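Local coordinates for topoisomerase I-like protein (Leishmania donovani, PDB 2B9S) that probably relaxes supercoiled DNA as a type IB topoisomerase, nicking one strand and resealing it, and is captured here with vanadate and nicked DNA, at residues E158-F163 with K176-P181. Sequence-based numbering, arbitrary orientation.
Sequences EPPGLF and KVRVQP. With nucleotides of chain C.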
loop_
_atom_site.group_PDB
_atom_site.type_symbol
_atom_site.label_atom_id
_atom_site.label_comp_id
_atom_site.label_asym_id
_atom_site.label_seq_id
_atom_site.Cartn_x
_atom_site.Cartn_y
_atom_site.Cartn_z
ATOM N N GLU D 158 -9.010 13.161 -1.180
ATOM C CA GLU D 158 -9.903 12.021 -1.407
ATOM C C GLU D 158 -11.333 12.501 -1.339
ATOM O O GLU D 158 -11.710 13.149 -0.339
ATOM C CB GLU D 158 -9.686 10.933 -0.349
ATOM C CG GLU D 158 -8.343 10.276 -0.445
ATOM C CD GLU D 158 -8.144 9.182 0.594
ATOM O OE1 GLU D 158 -9.144 8.637 1.115
ATOM O OE2 GLU D 158 -6.973 8.875 0.893
ATOM N N PRO D 159 -12.128 12.216 -2.400
ATOM C CA PRO D 159 -13.546 12.508 -2.290
ATOM C C PRO D 159 -14.269 11.549 -1.322
ATOM O O PRO D 159 -13.803 10.423 -1.081
ATOM C CB PRO D 159 -14.061 12.385 -3.737
ATOM C CG PRO D 159 -13.046 11.562 -4.459
ATOM C CD PRO D 159 -11.751 11.696 -3.733
ATOM N N PRO D 160 -15.390 12.006 -0.749
ATOM C CA PRO D 160 -16.189 11.157 0.131
ATOM C C PRO D 160 -16.715 9.895 -0.580
ATOM O O PRO D 160 -16.901 9.878 -1.804
ATOM C CB PRO D 160 -17.350 12.061 0.569
ATOM C CG PRO D 160 -17.305 13.293 -0.339
ATOM C CD PRO D 160 -15.921 13.378 -0.888
ATOM N N GLY D 161 -16.950 8.840 0.188
ATOM C CA GLY D 161 -17.459 7.632 -0.417
ATOM C C GLY D 161 -17.705 6.566 0.608
ATOM O O GLY D 161 -17.359 6.726 1.777
ATOM N N LEU D 162 -18.332 5.490 0.158
ATOM C CA LEU D 162 -18.529 4.292 0.970
ATOM C C LEU D 162 -17.224 3.502 1.022
ATOM O O LEU D 162 -16.670 3.130 -0.019
ATOM C CB LEU D 162 -19.678 3.452 0.383
ATOM C CG LEU D 162 -20.992 4.219 0.206
ATOM C CD1 LEU D 162 -22.156 3.278 -0.303
ATOM C CD2 LEU D 162 -21.321 4.977 1.533
ATOM N N PHE D 163 -16.716 3.294 2.230
ATOM C CA PHE D 163 -15.428 2.610 2.467
ATOM C C PHE D 163 -15.261 1.250 1.782
ATOM O O PHE D 163 -16.004 0.312 2.064
ATOM C CB PHE D 163 -15.188 2.443 3.972
ATOM C CG PHE D 163 -13.879 1.746 4.313
ATOM C CD1 PHE D 163 -13.870 0.532 5.002
ATOM C CD2 PHE D 163 -12.670 2.305 3.938
ATOM C CE1 PHE D 163 -12.680 -0.092 5.315
ATOM C CE2 PHE D 163 -11.463 1.692 4.246
ATOM C CZ PHE D 163 -11.466 0.495 4.934
ATOM N N LYS D 176 -16.961 7.404 4.399
ATOM C CA LYS D 176 -15.779 8.228 4.480
ATOM C C LYS D 176 -16.239 9.652 4.138
ATOM O O LYS D 176 -16.565 9.942 2.983
ATOM C CB LYS D 176 -14.740 7.726 3.473
ATOM C CG LYS D 176 -13.314 8.142 3.767
ATOM C CD LYS D 176 -12.529 8.489 2.493
ATOM C CE LYS D 176 -12.517 7.412 1.464
ATOM N NZ LYS D 176 -11.419 7.564 0.468
ATOM N N VAL D 177 -16.306 10.526 5.143
ATOM C CA VAL D 177 -16.883 11.858 4.934
ATOM C C VAL D 177 -15.959 12.826 4.181
ATOM O O VAL D 177 -14.733 12.594 4.058
ATOM C CB VAL D 177 -17.448 12.505 6.236
ATOM C CG1 VAL D 177 -18.410 11.549 6.951
ATOM C CG2 VAL D 177 -16.317 12.997 7.181
ATOM N N ARG D 178 -16.574 13.881 3.646
ATOM C CA ARG D 178 -15.872 14.971 2.962
ATOM C C ARG D 178 -14.874 15.652 3.886
ATOM O O ARG D 178 -15.227 16.070 4.981
ATOM C CB ARG D 178 -16.866 16.017 2.420
ATOM C CG ARG D 178 -16.230 17.003 1.426
ATOM C CD ARG D 178 -17.268 17.878 0.740
ATOM N NE ARG D 178 -18.140 17.135 -0.178
ATOM C CZ ARG D 178 -17.938 16.945 -1.482
ATOM N NH1 ARG D 178 -16.866 17.421 -2.110
ATOM N NH2 ARG D 178 -18.827 16.256 -2.172
ATOM N N VAL D 179 -13.632 15.730 3.427
ATOM C CA VAL D 179 -12.570 16.467 4.105
ATOM C C VAL D 179 -12.737 17.993 3.908
ATOM O O VAL D 179 -12.789 18.488 2.777
ATOM C CB VAL D 179 -11.179 16.007 3.602
ATOM C CG1 VAL D 179 -10.049 16.654 4.422
ATOM C CG2 VAL D 179 -11.081 14.481 3.636
ATOM N N GLN D 180 -12.829 18.722 5.017
ATOM C CA GLN D 180 -12.863 20.199 5.002
ATOM C C GLN D 180 -11.454 20.804 5.217
ATOM O O GLN D 180 -10.561 20.133 5.748
ATOM C CB GLN D 180 -13.844 20.729 6.060
ATOM C CG GLN D 180 -15.355 20.381 5.824
ATOM C CD GLN D 180 -15.949 20.893 4.487
ATOM O OE1 GLN D 180 -16.933 20.340 3.991
ATOM N NE2 GLN D 180 -15.363 21.934 3.913
ATOM N N PRO D 181 -11.244 22.068 4.792
ATOM C CA PRO D 181 -9.997 22.744 5.152
ATOM C C PRO D 181 -9.651 22.656 6.654
ATOM O O PRO D 181 -8.477 22.527 6.999
ATOM C CB PRO D 181 -10.253 24.188 4.731
ATOM C CG PRO D 181 -11.269 24.095 3.643
ATOM C CD PRO D 181 -12.120 22.925 3.953
ATOM P P DT C 12 -9.125 8.381 -3.959
ATOM O OP1 DT C 12 -10.563 8.620 -3.734
ATOM O OP2 DT C 12 -8.163 9.506 -3.861
ATOM O "O5'" DT C 12 -8.681 7.234 -2.945
ATOM C "C5'" DT C 12 -9.443 6.009 -2.775
ATOM C "C4'" DT C 12 -8.636 5.057 -1.921
ATOM O "O4'" DT C 12 -7.447 4.692 -2.652
ATOM C "C3'" DT C 12 -8.119 5.565 -0.564
ATOM O "O3'" DT C 12 -8.172 4.476 0.393
ATOM C "C2'" DT C 12 -6.648 5.902 -0.810
ATOM C "C1'" DT C 12 -6.384 4.729 -1.741
ATOM N N1 DT C 12 -5.035 4.696 -2.318
ATOM C C2 DT C 12 -4.489 3.466 -2.599
ATOM O O2 DT C 12 -5.090 2.419 -2.443
ATOM N N3 DT C 12 -3.198 3.536 -3.066
ATOM C C4 DT C 12 -2.445 4.679 -3.254
ATOM O O4 DT C 12 -1.298 4.639 -3.670
ATOM C C5 DT C 12 -3.077 5.921 -2.928
ATOM C C7 DT C 12 -2.410 7.235 -3.211
ATOM C C6 DT C 12 -4.314 5.870 -2.472
ATOM P P DA C 13 -9.314 4.397 1.479
ATOM O OP1 DA C 13 -10.619 4.751 0.894
ATOM O OP2 DA C 13 -8.842 5.097 2.658
ATOM O "O5'" DA C 13 -9.287 2.821 1.808
ATOM C "C5'" DA C 13 -9.511 1.835 0.796
ATOM C "C4'" DA C 13 -8.525 0.704 0.998
ATOM O "O4'" DA C 13 -7.222 1.037 0.460
ATOM C "C3'" DA C 13 -8.270 0.324 2.453
ATOM O "O3'" DA C 13 -8.408 -1.066 2.475
ATOM C "C2'" DA C 13 -6.850 0.868 2.768
ATOM C "C1'" DA C 13 -6.191 0.741 1.398
ATOM N N9 DA C 13 -5.107 1.696 1.164
ATOM C C8 DA C 13 -5.242 3.063 1.235
ATOM N N7 DA C 13 -4.132 3.707 1.001
ATOM C C5 DA C 13 -3.215 2.693 0.717
ATOM C C6 DA C 13 -1.834 2.729 0.383
ATOM N N6 DA C 13 -1.154 3.866 0.225
ATOM N N1 DA C 13 -1.190 1.562 0.199
ATOM C C2 DA C 13 -1.890 0.403 0.326
ATOM N N3 DA C 13 -3.183 0.245 0.643
ATOM C C4 DA C 13 -3.797 1.437 0.830
HETATM O O HOH W 1 -12.630 11.560 2.297
HETATM O O HOH W 2 -13.159 15.000 0.539
HETATM O O HOH W 3 -12.370 8.532 -1.949
#
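Gly-161 and Lys-176 form an antiparallel hydrogen-bonded pair, Lys-176 N giving its hydrogen to Gly-161 O at 2.7 Å and Gly-161 N returning one to Lys-176 O at 3.0 Å. Beyond this two-bond bridge Pro-159 and Pro-160 have no backbone N-H to give, and water bridges the next part: one molecule joins Glu-158 O to Val-177 O, a second links Glu-158 O to Val-179 N. Lys-176 makes the largest share of the contact. Its CG is anti to the backbone N (chi1 -159°), and bends at chi2 and chi3 carry NZ to the Glu-158 carboxylate, the two side chains crossing at about a right angle. NZ meets Glu-158 OE1 at 2.6 Å, on the anti side of the carboxylate and 28° out of its plane, in a salt bridge; OE2 pairs with Lys-227. The same ammonium bonds to OP1 of DA13 of chain C at 3.0 Å, and through a water reaches Pro-159 O and OP1 of DT12 of chain C. Pro-160 CG lies 3.6 Å above one face of the Arg-178 guanidinium, offset toward its rim, while Arg-178 NH2 forms a salt bridge with Glu-58 of helix 54-64. One ammonium thus links protein carboxylate and DNA backbone: Glu-158 probably orients Lys-176 and tempers its charge, consistent with sequence-independent phosphate binding in the DNA-binding fragment.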